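Local structure of BvnE (Penicillium brevicompactum, 6U9I) at residues A[35-40]-A[66-71]; A[46-51]-A[56-61]; A[118-123]-A[127-132]; A[138-141]-A[146-149]. The protein is a stereoselective semipinacolase that probably catalyses a semipinacol rearrangement in the assembly of the fungal brevianamides. All coordinates share one frame; numbering follows the deposited sequence. Where two conformers were deposited one is given.

Contact 1: A[35-40]-A[66-71]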
loop_
_atom_site.group_PDB
_atom_site.type_symbol
_atom_site.label_atom_id
_atom_site.label_comp_id
_atom_site.label_asym_id
_atom_site.label_seq_id
_atom_site.Cartn_x
_atom_site.Cartn_y
_atom_site.Cartn_z
ATOM N N ASP A 35 -8.307 -24.086 1.216
ATOM C CA ASP A 35 -8.830 -24.055 2.573
ATOM C C ASP A 35 -7.968 -23.188 3.477
ATOM O O ASP A 35 -8.487 -22.382 4.257
ATOM C CB ASP A 35 -8.936 -25.475 3.133
ATOM C CG ASP A 35 -9.836 -25.548 4.347
ATOM O OD1 ASP A 35 -11.053 -25.304 4.207
ATOM O OD2 ASP A 35 -9.329 -25.839 5.447
ATOM N N ALA A 36 -6.645 -23.328 3.386
ATOM C CA ALA A 36 -5.784 -22.529 4.254
ATOM C C ALA A 36 -5.860 -21.053 3.893
ATOM O O ALA A 36 -5.788 -20.183 4.769
ATOM C CB ALA A 36 -4.341 -23.026 4.163
ATOM N N MET A 37 -5.998 -20.754 2.608
ATOM C CA MET A 37 -5.959 -19.379 2.131
ATOM C C MET A 37 -7.231 -18.592 2.420
ATOM O O MET A 37 -7.236 -17.376 2.202
ATOM C CB MET A 37 -5.667 -19.372 0.632
ATOM C CG MET A 37 -4.287 -19.969 0.337
ATOM S SD MET A 37 -3.993 -20.355 -1.388
ATOM C CE MET A 37 -3.344 -18.789 -1.957
ATOM N N VAL A 38 -8.296 -19.238 2.885
ATOM C CA VAL A 38 -9.481 -18.530 3.355
ATOM C C VAL A 38 -9.750 -18.806 4.835
ATOM O O VAL A 38 -10.840 -18.545 5.323
ATOM C CB VAL A 38 -10.711 -18.862 2.488
ATOM C CG1 VAL A 38 -10.426 -18.556 1.013
ATOM C CG2 VAL A 38 -11.149 -20.319 2.680
ATOM N N SER A 39 -8.759 -19.309 5.569
ATOM C CA SER A 39 -8.997 -19.679 6.955
ATOM C C SER A 39 -8.927 -18.460 7.870
ATOM O O SER A 39 -8.337 -17.430 7.531
ATOM C CB SER A 39 -7.980 -20.730 7.418
ATOM O OG SER A 39 -6.665 -20.212 7.358
ATOM N N HIS A 40 -9.536 -18.603 9.057
ATOM C CA HIS A 40 -9.493 -17.587 10.119
ATOM C C HIS A 40 -10.031 -16.239 9.640
ATOM O O HIS A 40 -9.445 -15.183 9.896
ATOM C CB HIS A 40 -8.080 -17.432 10.685
ATOM C CG HIS A 40 -7.489 -18.721 11.164
ATOM N ND1 HIS A 40 -7.888 -19.328 12.334
ATOM C CD2 HIS A 40 -6.552 -19.531 10.619
ATOM C CE1 HIS A 40 -7.206 -20.449 12.500
ATOM N NE2 HIS A 40 -6.394 -20.598 11.469
ATOM N N THR A 66 -13.066 -20.263 -4.398
ATOM C CA THR A 66 -13.123 -20.691 -5.795
ATOM C C THR A 66 -11.956 -20.125 -6.598
ATOM O O THR A 66 -11.338 -20.841 -7.394
ATOM C CB THR A 66 -14.458 -20.265 -6.414
ATOM O OG1 THR A 66 -15.524 -20.927 -5.728
ATOM C CG2 THR A 66 -14.505 -20.611 -7.904
ATOM N N PHE A 67 -11.629 -18.845 -6.392
ATOM C CA PHE A 67 -10.478 -18.267 -7.078
ATOM C C PHE A 67 -9.207 -19.034 -6.749
ATOM O O PHE A 67 -8.400 -19.327 -7.639
ATOM C CB PHE A 67 -10.306 -16.791 -6.704
ATOM C CG PHE A 67 -9.013 -16.189 -7.199
ATOM C CD1 PHE A 67 -8.843 -15.882 -8.541
ATOM C CD2 PHE A 67 -7.961 -15.946 -6.325
ATOM C CE1 PHE A 67 -7.652 -15.336 -9.001
ATOM C CE2 PHE A 67 -6.765 -15.403 -6.782
ATOM C CZ PHE A 67 -6.619 -15.096 -8.122
ATOM N N PHE A 68 -9.011 -19.364 -5.471
ATOM C CA PHE A 68 -7.766 -20.012 -5.072
ATOM C C PHE A 68 -7.674 -21.440 -5.599
ATOM O O PHE A 68 -6.565 -21.941 -5.817
ATOM C CB PHE A 68 -7.623 -19.977 -3.548
ATOM C CG PHE A 68 -7.201 -18.626 -3.010
ATOM C CD1 PHE A 68 -6.318 -17.828 -3.726
ATOM C CD2 PHE A 68 -7.680 -18.158 -1.792
ATOM C CE1 PHE A 68 -5.923 -16.579 -3.238
ATOM C CE2 PHE A 68 -7.274 -16.916 -1.289
ATOM C CZ PHE A 68 -6.402 -16.125 -2.025
ATOM N N LYS A 69 -8.814 -22.112 -5.810
ATOM C CA LYS A 69 -8.768 -23.423 -6.456
ATOM C C LYS A 69 -8.127 -23.319 -7.835
ATOM O O LYS A 69 -7.341 -24.186 -8.236
ATOM C CB LYS A 69 -10.170 -24.015 -6.568
ATOM C CG LYS A 69 -10.809 -24.377 -5.246
ATOM C CD LYS A 69 -12.137 -25.079 -5.475
ATOM C CE LYS A 69 -12.774 -25.464 -4.152
ATOM N NZ LYS A 69 -14.005 -26.272 -4.362
ATOM N N THR A 70 -8.432 -22.242 -8.560
ATOM C CA THR A 70 -7.797 -21.994 -9.847
ATOM C C THR A 70 -6.320 -21.668 -9.678
ATOM O O THR A 70 -5.461 -22.253 -10.350
ATOM C CB THR A 70 -8.524 -20.856 -10.566
ATOM O OG1 THR A 70 -9.829 -21.302 -10.946
ATOM C CG2 THR A 70 -7.758 -20.417 -11.802
ATOM N N LEU A 71 -6.008 -20.739 -8.770
ATOM C CA LEU A 71 -4.629 -20.286 -8.606
ATOM C C LEU A 71 -3.719 -21.424 -8.158
ATOM O O LEU A 71 -2.619 -21.597 -8.696
ATOM C CB LEU A 71 -4.577 -19.128 -7.608
ATOM C CG LEU A 71 -3.224 -18.432 -7.484
ATOM C CD1 LEU A 71 -3.045 -17.477 -8.645
ATOM C CD2 LEU A 71 -3.148 -17.677 -6.178
#

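Contact 2: A[46-51]-A[56-61]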
loop_
_atom_site.group_PDB
_atom_site.type_symbol
_atom_site.label_atom_id
_atom_site.label_comp_id
_atom_site.label_asym_id
_atom_site.label_seq_id
_atom_site.Cartn_x
_atom_site.Cartn_y
_atom_site.Cartn_z
ATOM N N VAL A 46 -14.444 -9.836 3.219
ATOM C CA VAL A 46 -14.156 -9.785 1.790
ATOM C C VAL A 46 -12.694 -9.412 1.582
ATOM O O VAL A 46 -12.074 -8.757 2.422
ATOM C CB VAL A 46 -15.061 -8.804 1.014
ATOM C CG1 VAL A 46 -16.522 -9.258 1.078
ATOM C CG2 VAL A 46 -14.899 -7.407 1.545
ATOM N N THR A 47 -12.151 -9.856 0.456
ATOM C CA THR A 47 -10.863 -9.406 -0.046
ATOM C C THR A 47 -11.138 -8.402 -1.156
ATOM O O THR A 47 -11.892 -8.700 -2.093
ATOM C CB THR A 47 -10.041 -10.588 -0.568
ATOM O OG1 THR A 47 -9.629 -11.408 0.539
ATOM C CG2 THR A 47 -8.810 -10.100 -1.326
ATOM N N ARG A 48 -10.565 -7.204 -1.032
ATOM C CA ARG A 48 -10.842 -6.116 -1.967
ATOM C C ARG A 48 -9.606 -5.833 -2.804
ATOM O O ARG A 48 -8.656 -5.208 -2.308
ATOM C CB ARG A 48 -11.272 -4.848 -1.227
ATOM C CG ARG A 48 -12.245 -5.054 -0.079
ATOM C CD ARG A 48 -12.403 -3.751 0.693
ATOM N NE ARG A 48 -13.394 -3.853 1.757
ATOM C CZ ARG A 48 -14.690 -3.632 1.591
ATOM N NH1 ARG A 48 -15.158 -3.294 0.396
ATOM N NH2 ARG A 48 -15.518 -3.753 2.622
ATOM N N PRO A 49 -9.567 -6.255 -4.065
ATOM C CA PRO A 49 -8.435 -5.886 -4.920
ATOM C C PRO A 49 -8.400 -4.385 -5.160
ATOM O O PRO A 49 -9.435 -3.723 -5.268
ATOM C CB PRO A 49 -8.692 -6.659 -6.221
ATOM C CG PRO A 49 -9.691 -7.719 -5.862
ATOM C CD PRO A 49 -10.518 -7.143 -4.753
ATOM N N ALA A 50 -7.188 -3.852 -5.225
ATOM C CA ALA A 50 -6.947 -2.447 -5.512
ATOM C C ALA A 50 -5.672 -2.372 -6.329
ATOM O O ALA A 50 -4.883 -3.321 -6.326
ATOM C CB ALA A 50 -6.816 -1.615 -4.224
ATOM N N PRO A 51 -5.442 -1.271 -7.057
ATOM C CA PRO A 51 -6.241 -0.050 -7.209
ATOM C C PRO A 51 -7.515 -0.276 -8.016
ATOM O O PRO A 51 -7.682 -1.340 -8.613
ATOM C CB PRO A 51 -5.290 0.901 -7.950
ATOM C CG PRO A 51 -4.390 -0.005 -8.732
ATOM C CD PRO A 51 -4.170 -1.190 -7.801
ATOM N N PHE A 56 -11.622 -4.904 -10.447
ATOM C CA PHE A 56 -12.127 -6.070 -9.734
ATOM C C PHE A 56 -12.960 -5.661 -8.526
ATOM O O PHE A 56 -12.530 -4.829 -7.719
ATOM C CB PHE A 56 -10.965 -6.964 -9.290
ATOM C CG PHE A 56 -10.189 -7.546 -10.437
ATOM C CD1 PHE A 56 -10.777 -8.467 -11.288
ATOM C CD2 PHE A 56 -8.875 -7.168 -10.668
ATOM C CE1 PHE A 56 -10.065 -9.006 -12.351
ATOM C CE2 PHE A 56 -8.159 -7.702 -11.729
ATOM C CZ PHE A 56 -8.757 -8.621 -12.571
ATOM N N ALA A 57 -14.141 -6.264 -8.391
ATOM C CA ALA A 57 -14.945 -6.100 -7.194
ATOM C C ALA A 57 -14.425 -7.007 -6.081
ATOM O O ALA A 57 -13.672 -7.952 -6.339
ATOM C CB ALA A 57 -16.409 -6.417 -7.497
ATOM N N PRO A 58 -14.819 -6.745 -4.832
ATOM C CA PRO A 58 -14.395 -7.620 -3.730
ATOM C C PRO A 58 -14.908 -9.042 -3.900
ATOM O O PRO A 58 -15.921 -9.301 -4.560
ATOM C CB PRO A 58 -15.014 -6.968 -2.492
ATOM C CG PRO A 58 -15.231 -5.528 -2.881
ATOM C CD PRO A 58 -15.572 -5.576 -4.341
ATOM N N LEU A 59 -14.200 -9.967 -3.260
ATOM C CA LEU A 59 -14.552 -11.380 -3.245
ATOM C C LEU A 59 -14.922 -11.779 -1.821
ATOM O O LEU A 59 -14.161 -11.515 -0.885
ATOM C CB LEU A 59 -13.389 -12.243 -3.742
ATOM C CG LEU A 59 -12.902 -12.095 -5.189
ATOM C CD1 LEU A 59 -12.016 -10.866 -5.363
ATOM C CD2 LEU A 59 -12.146 -13.356 -5.620
ATOM N N ASN A 60 -16.074 -12.421 -1.653
ATOM C CA ASN A 60 -16.413 -12.959 -0.345
ATOM C C ASN A 60 -15.688 -14.291 -0.155
ATOM O O ASN A 60 -14.917 -14.729 -1.016
ATOM C CB ASN A 60 -17.936 -13.077 -0.177
ATOM C CG ASN A 60 -18.577 -14.010 -1.191
ATOM O OD1 ASN A 60 -17.973 -14.984 -1.631
ATOM N ND2 ASN A 60 -19.826 -13.721 -1.553
ATOM N N ASN A 61 -15.910 -14.931 0.997
ATOM C CA ASN A 61 -15.139 -16.129 1.337
ATOM C C ASN A 61 -15.341 -17.231 0.302
ATOM O O ASN A 61 -14.383 -17.914 -0.086
ATOM C CB ASN A 61 -15.529 -16.642 2.725
ATOM C CG ASN A 61 -15.063 -15.737 3.850
ATOM O OD1 ASN A 61 -14.115 -14.971 3.699
ATOM N ND2 ASN A 61 -15.724 -15.841 5.005
HETATM O O HOH W 1 -12.147 -4.202 -4.859
HETATM O O HOH W 2 -9.786 -3.625 -8.551
#

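Contact 3: A[118-123]-A[127-132]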
loop_
_atom_site.group_PDB
_atom_site.type_symbol
_atom_site.label_atom_id
_atom_site.label_comp_id
_atom_site.label_asym_id
_atom_site.label_seq_id
_atom_site.Cartn_x
_atom_site.Cartn_y
_atom_site.Cartn_z
ATOM N N VAL A 118 -0.832 -4.397 1.598
ATOM C CA VAL A 118 -2.032 -5.057 2.099
ATOM C C VAL A 118 -2.463 -4.391 3.400
ATOM O O VAL A 118 -1.625 -4.044 4.240
ATOM C CB VAL A 118 -1.764 -6.567 2.289
ATOM C CG1 VAL A 118 -2.819 -7.225 3.157
ATOM C CG2 VAL A 118 -1.670 -7.248 0.921
ATOM N N VAL A 119 -3.775 -4.196 3.561
ATOM C CA VAL A 119 -4.353 -3.696 4.806
ATOM C C VAL A 119 -5.292 -4.776 5.326
ATOM O O VAL A 119 -6.341 -5.036 4.721
ATOM C CB VAL A 119 -5.107 -2.374 4.617
ATOM C CG1 VAL A 119 -5.662 -1.895 5.970
ATOM C CG2 VAL A 119 -4.209 -1.318 3.961
ATOM N N LEU A 120 -4.895 -5.436 6.415
ATOM C CA LEU A 120 -5.736 -6.401 7.110
ATOM C C LEU A 120 -6.511 -5.681 8.206
ATOM O O LEU A 120 -5.931 -4.905 8.971
ATOM C CB LEU A 120 -4.890 -7.517 7.727
ATOM C CG LEU A 120 -3.902 -8.265 6.824
ATOM C CD1 LEU A 120 -3.112 -9.294 7.628
ATOM C CD2 LEU A 120 -4.652 -8.959 5.725
ATOM N N THR A 121 -7.814 -5.932 8.290
ATOM C CA THR A 121 -8.601 -5.509 9.445
ATOM C C THR A 121 -9.097 -6.757 10.159
ATOM O O THR A 121 -9.610 -7.679 9.515
ATOM C CB THR A 121 -9.804 -4.642 9.043
ATOM O OG1 THR A 121 -9.358 -3.564 8.209
ATOM C CG2 THR A 121 -10.465 -4.059 10.296
ATOM N N PHE A 122 -8.946 -6.789 11.479
ATOM C CA PHE A 122 -9.398 -7.923 12.267
ATOM C C PHE A 122 -10.640 -7.541 13.063
ATOM O O PHE A 122 -10.998 -6.366 13.184
ATOM C CB PHE A 122 -8.278 -8.421 13.183
ATOM C CG PHE A 122 -7.117 -9.008 12.425
ATOM C CD1 PHE A 122 -7.119 -10.347 12.074
ATOM C CD2 PHE A 122 -6.058 -8.213 12.032
ATOM C CE1 PHE A 122 -6.069 -10.898 11.355
ATOM C CE2 PHE A 122 -4.995 -8.754 11.315
ATOM C CZ PHE A 122 -5.004 -10.089 10.980
ATOM N N ASN A 123 -11.315 -8.563 13.586
ATOM C CA ASN A 123 -12.421 -8.329 14.501
ATOM C C ASN A 123 -11.889 -7.716 15.802
ATOM O O ASN A 123 -10.679 -7.567 16.010
ATOM C CB ASN A 123 -13.196 -9.633 14.743
ATOM C CG ASN A 123 -12.360 -10.709 15.444
ATOM O OD1 ASN A 123 -11.161 -10.544 15.656
ATOM N ND2 ASN A 123 -13.002 -11.832 15.792
ATOM N N THR A 127 -8.640 -11.770 16.405
ATOM C CA THR A 127 -8.454 -13.200 16.201
ATOM C C THR A 127 -9.027 -13.715 14.893
ATOM O O THR A 127 -8.784 -14.874 14.552
ATOM C CB THR A 127 -9.114 -13.991 17.334
ATOM O OG1 THR A 127 -10.527 -13.726 17.318
ATOM C CG2 THR A 127 -8.524 -13.589 18.682
ATOM N N LEU A 128 -9.812 -12.910 14.181
ATOM C CA LEU A 128 -10.352 -13.286 12.889
ATOM C C LEU A 128 -10.223 -12.104 11.946
ATOM O O LEU A 128 -10.488 -10.963 12.332
ATOM C CB LEU A 128 -11.830 -13.693 12.985
ATOM C CG LEU A 128 -12.181 -15.022 13.651
ATOM C CD1 LEU A 128 -13.697 -15.165 13.662
ATOM C CD2 LEU A 128 -11.547 -16.179 12.904
ATOM N N LEU A 129 -9.830 -12.389 10.713
ATOM C CA LEU A 129 -9.737 -11.374 9.672
ATOM C C LEU A 129 -11.129 -10.999 9.167
ATOM O O LEU A 129 -11.895 -11.867 8.748
ATOM C CB LEU A 129 -8.891 -11.913 8.523
ATOM C CG LEU A 129 -8.566 -11.015 7.348
ATOM C CD1 LEU A 129 -7.697 -9.830 7.788
ATOM C CD2 LEU A 129 -7.831 -11.902 6.363
ATOM N N ARG A 130 -11.451 -9.700 9.175
ATOM C CA ARG A 130 -12.766 -9.256 8.718
ATOM C C ARG A 130 -12.719 -8.436 7.434
ATOM O O ARG A 130 -13.772 -8.192 6.837
ATOM C CB ARG A 130 -13.480 -8.448 9.816
ATOM C CG ARG A 130 -12.895 -7.060 10.066
ATOM C CD ARG A 130 -13.695 -6.284 11.131
ATOM N NE ARG A 130 -15.086 -6.069 10.708
ATOM C CZ ARG A 130 -16.009 -5.507 11.481
ATOM N NH1 ARG A 130 -17.260 -5.333 11.036
ATOM N NH2 ARG A 130 -15.679 -5.103 12.694
ATOM N N ASP A 131 -11.536 -8.033 6.976
ATOM C CA ASP A 131 -11.422 -7.279 5.736
ATOM C C ASP A 131 -9.973 -7.323 5.284
ATOM O O ASP A 131 -9.068 -7.265 6.114
ATOM C CB ASP A 131 -11.853 -5.820 5.911
ATOM C CG ASP A 131 -11.909 -5.074 4.591
ATOM O OD1 ASP A 131 -12.877 -5.308 3.835
ATOM O OD2 ASP A 131 -11.000 -4.260 4.299
ATOM N N VAL A 132 -9.762 -7.425 3.974
ATOM C CA VAL A 132 -8.433 -7.296 3.374
ATOM C C VAL A 132 -8.529 -6.364 2.182
ATOM O O VAL A 132 -9.339 -6.602 1.282
ATOM C CB VAL A 132 -7.872 -8.643 2.889
ATOM C CG1 VAL A 132 -6.430 -8.465 2.469
ATOM C CG2 VAL A 132 -7.994 -9.669 3.938
HETATM O O HOH W 3 -8.717 -3.861 5.531
HETATM O O HOH W 4 -12.978 -4.693 14.083
#

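Contact 4: A[138-141]-A[146-149]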
loop_
_atom_site.group_PDB
_atom_site.type_symbol
_atom_site.label_atom_id
_atom_site.label_comp_id
_atom_site.label_asym_id
_atom_site.label_seq_id
_atom_site.Cartn_x
_atom_site.Cartn_y
_atom_site.Cartn_z
ATOM N N SER A 138 -0.112 -2.858 -10.287
ATOM C CA SER A 138 -1.103 -3.095 -11.332
ATOM C C SER A 138 -0.446 -3.298 -12.692
ATOM O O SER A 138 -0.936 -4.086 -13.511
ATOM C CB SER A 138 -2.089 -1.927 -11.379
ATOM O OG SER A 138 -1.382 -0.692 -11.378
ATOM N N ASP A 139 0.649 -2.581 -12.966
ATOM C CA ASP A 139 1.372 -2.829 -14.212
ATOM C C ASP A 139 1.804 -4.281 -14.298
ATOM O O ASP A 139 1.663 -4.919 -15.349
ATOM C CB ASP A 139 2.594 -1.916 -14.337
ATOM C CG ASP A 139 3.404 -2.198 -15.603
ATOM O OD1 ASP A 139 2.808 -2.166 -16.695
ATOM O OD2 ASP A 139 4.626 -2.464 -15.509
ATOM N N TYR A 140 2.317 -4.829 -13.194
ATOM C CA TYR A 140 2.724 -6.225 -13.217
ATOM C C TYR A 140 1.522 -7.133 -13.434
ATOM O O TYR A 140 1.612 -8.123 -14.171
ATOM C CB TYR A 140 3.459 -6.600 -11.928
ATOM C CG TYR A 140 4.137 -7.932 -12.088
ATOM C CD1 TYR A 140 5.406 -8.017 -12.625
ATOM C CD2 TYR A 140 3.480 -9.111 -11.758
ATOM C CE1 TYR A 140 6.022 -9.237 -12.804
ATOM C CE2 TYR A 140 4.087 -10.333 -11.928
ATOM C CZ TYR A 140 5.361 -10.390 -12.453
ATOM O OH TYR A 140 5.975 -11.607 -12.634
ATOM N N CYS A 141 0.389 -6.794 -12.815
ATOM C CA CYS A 141 -0.841 -7.566 -12.975
ATOM C C CYS A 141 -1.251 -7.647 -14.442
ATOM O O CYS A 141 -1.596 -8.720 -14.955
ATOM C CB CYS A 141 -1.947 -6.901 -12.159
ATOM S SG CYS A 141 -1.890 -7.370 -10.419
ATOM N N GLU A 146 -1.153 -10.569 -19.817
ATOM C CA GLU A 146 -0.670 -10.684 -21.191
ATOM C C GLU A 146 0.212 -11.915 -21.366
ATOM O O GLU A 146 0.013 -12.704 -22.299
ATOM C CB GLU A 146 0.101 -9.420 -21.582
ATOM C CG GLU A 146 -0.705 -8.131 -21.517
ATOM C CD GLU A 146 0.175 -6.884 -21.570
ATOM O OE1 GLU A 146 -0.378 -5.764 -21.540
ATOM O OE2 GLU A 146 1.417 -7.025 -21.639
ATOM N N ARG A 147 1.202 -12.090 -20.481
ATOM C CA ARG A 147 2.112 -13.230 -20.591
ATOM C C ARG A 147 1.373 -14.559 -20.523
ATOM O O ARG A 147 1.785 -15.531 -21.167
ATOM C CB ARG A 147 3.171 -13.188 -19.490
ATOM C CG ARG A 147 4.191 -12.090 -19.618
ATOM C CD ARG A 147 4.978 -11.971 -18.325
ATOM N NE ARG A 147 5.559 -13.255 -17.945
ATOM C CZ ARG A 147 5.943 -13.569 -16.713
ATOM N NH1 ARG A 147 5.794 -12.693 -15.726
ATOM N NH2 ARG A 147 6.464 -14.762 -16.466
ATOM N N GLN A 148 0.301 -14.613 -19.749
ATOM C CA GLN A 148 -0.475 -15.816 -19.596
ATOM C C GLN A 148 -1.291 -16.069 -20.843
ATOM O O GLN A 148 -1.344 -17.201 -21.302
ATOM C CB GLN A 148 -1.336 -15.799 -18.328
ATOM C CG GLN A 148 -0.639 -16.251 -17.053
ATOM C CD GLN A 148 -1.584 -16.931 -16.083
ATOM O OE1 GLN A 148 -2.689 -16.440 -15.849
ATOM N NE2 GLN A 148 -1.160 -18.086 -15.525
ATOM N N ALA A 149 -1.920 -15.047 -21.385
ATOM C CA ALA A 149 -2.688 -15.172 -22.617
ATOM C C ALA A 149 -1.819 -15.690 -23.756
ATOM O O ALA A 149 -2.241 -16.567 -24.520
ATOM C CB ALA A 149 -3.299 -13.826 -22.983
#

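Contact 1: A[35-40]-A[66-71]
Met37 lays the end of its side chain over one face of the Phe68 ring. The methyl carbon CE sits 3.8 Å from the centroid of that ring, above the plane and shifted toward the rim, with Phe68 CD1 and CE1 as its closest ring atoms. The sulfur follows: Met37 SD is 4.2 Å from the same centroid, 20° off the ring normal, a Met-aromatic contact. What folds the methyl over the ring is the last torsion, chi3 88°, which bends an otherwise extended chain. Nearer the backbone, Met37 CB closes on Phe68 CD2 at 3.4 Å, so the methionine follows the ring over most of its own length. In the fold, the short, weakly bonded helical turn 34-37, which comes soon after helix 14-31, and the loop after it pack on helix 61-74 through a buried apolar patch, and Met29 and Phe32 back the methionine. Val38 takes the ring from another direction, its CG1 lying in the plane at the edge, 3.9 Å from Phe68 CD2. An alanine in place of Phe68 would probably leave the sulfur and methyl of Met37 without their aromatic platform and open a gap beside Val38. One turn on from the phenylalanine, Leu71 CD2 approaches Met37 CE at 4.4 Å.

Contact 2: A[46-51]-A[56-61]
Pro49 fits its ring between two side chains of 56-61: Pro49 CG is 3.7 Å from Phe56 CB and 3.9 Å from Leu59 CD1, and the proline crosses both at about a right angle. Leu59 carries CG beside its backbone N (chi1 -64°), and from there CD1 reaches back to the proline, while Phe67 lies against the same leucine from helix 61-74. Phe56 offers only its CB to the proline and sends its ring away. On the face that carries Val46, the valine lies alongside Pro58 and points the same way, CB to CB at 4.0 Å. Arg48, modelled in two conformers, also meets Pro58; in one, its chain, extended from CG to NE, crosses the proline obliquely, with CG and NH1 both near Pro58 CG. Val46 CG2 covers the middle of one guanidinium face, and NE forms a salt bridge with Asp131. Thr47 and Leu59 make the hydrogen-bonded pair, Thr47 N to Leu59 O and Leu59 N to Thr47 O, both 2.9 Å. Further along, the ladder gives way to a water that donates to both Pro49 O (2.8 Å) and Phe56 O. At the other end Asn60, with chi1 61°, turns OD1 onto Gln63 N. The whole is an antiparallel beta hairpin, its short second strand ending in an asparagine N-cap that starts helix 61-74.

Contact 3: A[118-123]-A[127-132]
Thr121 O takes two backbone N-H groups from the opposite strand, Arg130 N at 2.8 Å and Asp131 N at 3.2 Å, the second bond being the more bent. In return Thr121 N gives an almost straight bond to Asp131 O (2.8 Å, 177°). With Arg130 and Asp131 both set against one threonine, the register slips by a residue, and the Arg130 chain passes beside Thr121 CG2 and Phe122 O. Nearer the turn, Asn123 N binds Leu128 O nearly along the C=O axis. The asparagine side chain then folds back, its CG in the crowded position between N and carbonyl carbon (chi1 64°), and OD1 is gripped twice: in its carbonyl plane by Thr127 N at 2.9 Å, and from well above that plane by Leu128 N at 3.1 Å. An alanine at Asn123 would probably leave these two N-H groups without their acceptor and the connecting loop freer to move. On the apolar face, Leu129 CD1 stands over one face of the Phe122 ring, 4.2 Å from its centroid, and also touches Leu120 CB at 3.6 Å; Leu120 and Val132 run side by side next to it. Leu18 and Ser21 of helix 14-31 pack on Phe122, and Trp25 on Leu129. On the other face a water lies among Val119 O, Thr121 OG1 and Asp131 OD2, with Lys96 bonded to the threonine and Arg48 to the aspartate. Such a bulge is a classic one, set in a beta hairpin of a curved sheet wrapped round a helix, consistent with the NTF2-like (SnoaL-like) fold.

Contact 4: A[138-141]-A[146-149]
Tyr140 and Arg147 meet two turns apart on the same helix, 138-150, through their polar ends. The hydrogen bond between them is weak: Arg147 NH1 gives to Tyr140 OH at 3.3 Å with a bent angle of 131°. The hydroxyl lies at the edge of the guanidinium, close to its plane, while the ring is turned 79° against that plane, so the two flat groups do not stack. CB of Tyr140 points away from 146-149, but with CG anti to the backbone N (chi1 -167°) the ring carries OH back to Arg147 NH1, and the arginine bends at chi3 to bring NH1 up to the oxygen. The approach of Tyr140 CZ to Arg147 NH1, 4.0 Å, is a by-product of that bond.

Stronger hydrogen bonds to the neighbouring strand region fix both ends: Tyr140 OH also accepts from Glu113 N, and Arg147 NH2 gives to the carbonyls of Leu111 and Cys109. Among charged groups, no carboxylate pairs with the guanidinium across the contact. The first turn also faces the second subunit, where Ser138 OG bonds to Asp137 and Asp139 of the neighbouring chain.

The phenol oxygen thus serves as acceptor for two N-H donors, one main-chain and one cationic, while the arginine gives to backbone carbonyls. This implies that the pair is probably positioned mainly by its bonds to the backbone at 109-113, which tie the C-terminal helix to the beginning of strand 110-122, with the mutual bond a minor addition.

Along the chain contact 2 falls between the two halves of contact 1; contacts 3 and 4 follow in turn. The centres of contacts 1 and 2 are about 13 Å apart, and strand 59-60 leads straight into helix 61-74. Contacts 2 and 3, their centres also about 13 Å apart, share one sheet through the neighbouring strands 45-50 and 129-136; a probable hydrogen bond from Leu129 N to His40 O links contacts 1 and 3. Contact 4 lies furthest out, its centre about 27 Å from that of contact 3 and across the chain's centre from it. Helix 61-74 packs beside the sheet's hairpin, and helix 138-150 extends from its end. Contacts 2, 3 and 4 all reach the second subunit, while contact 1 does not.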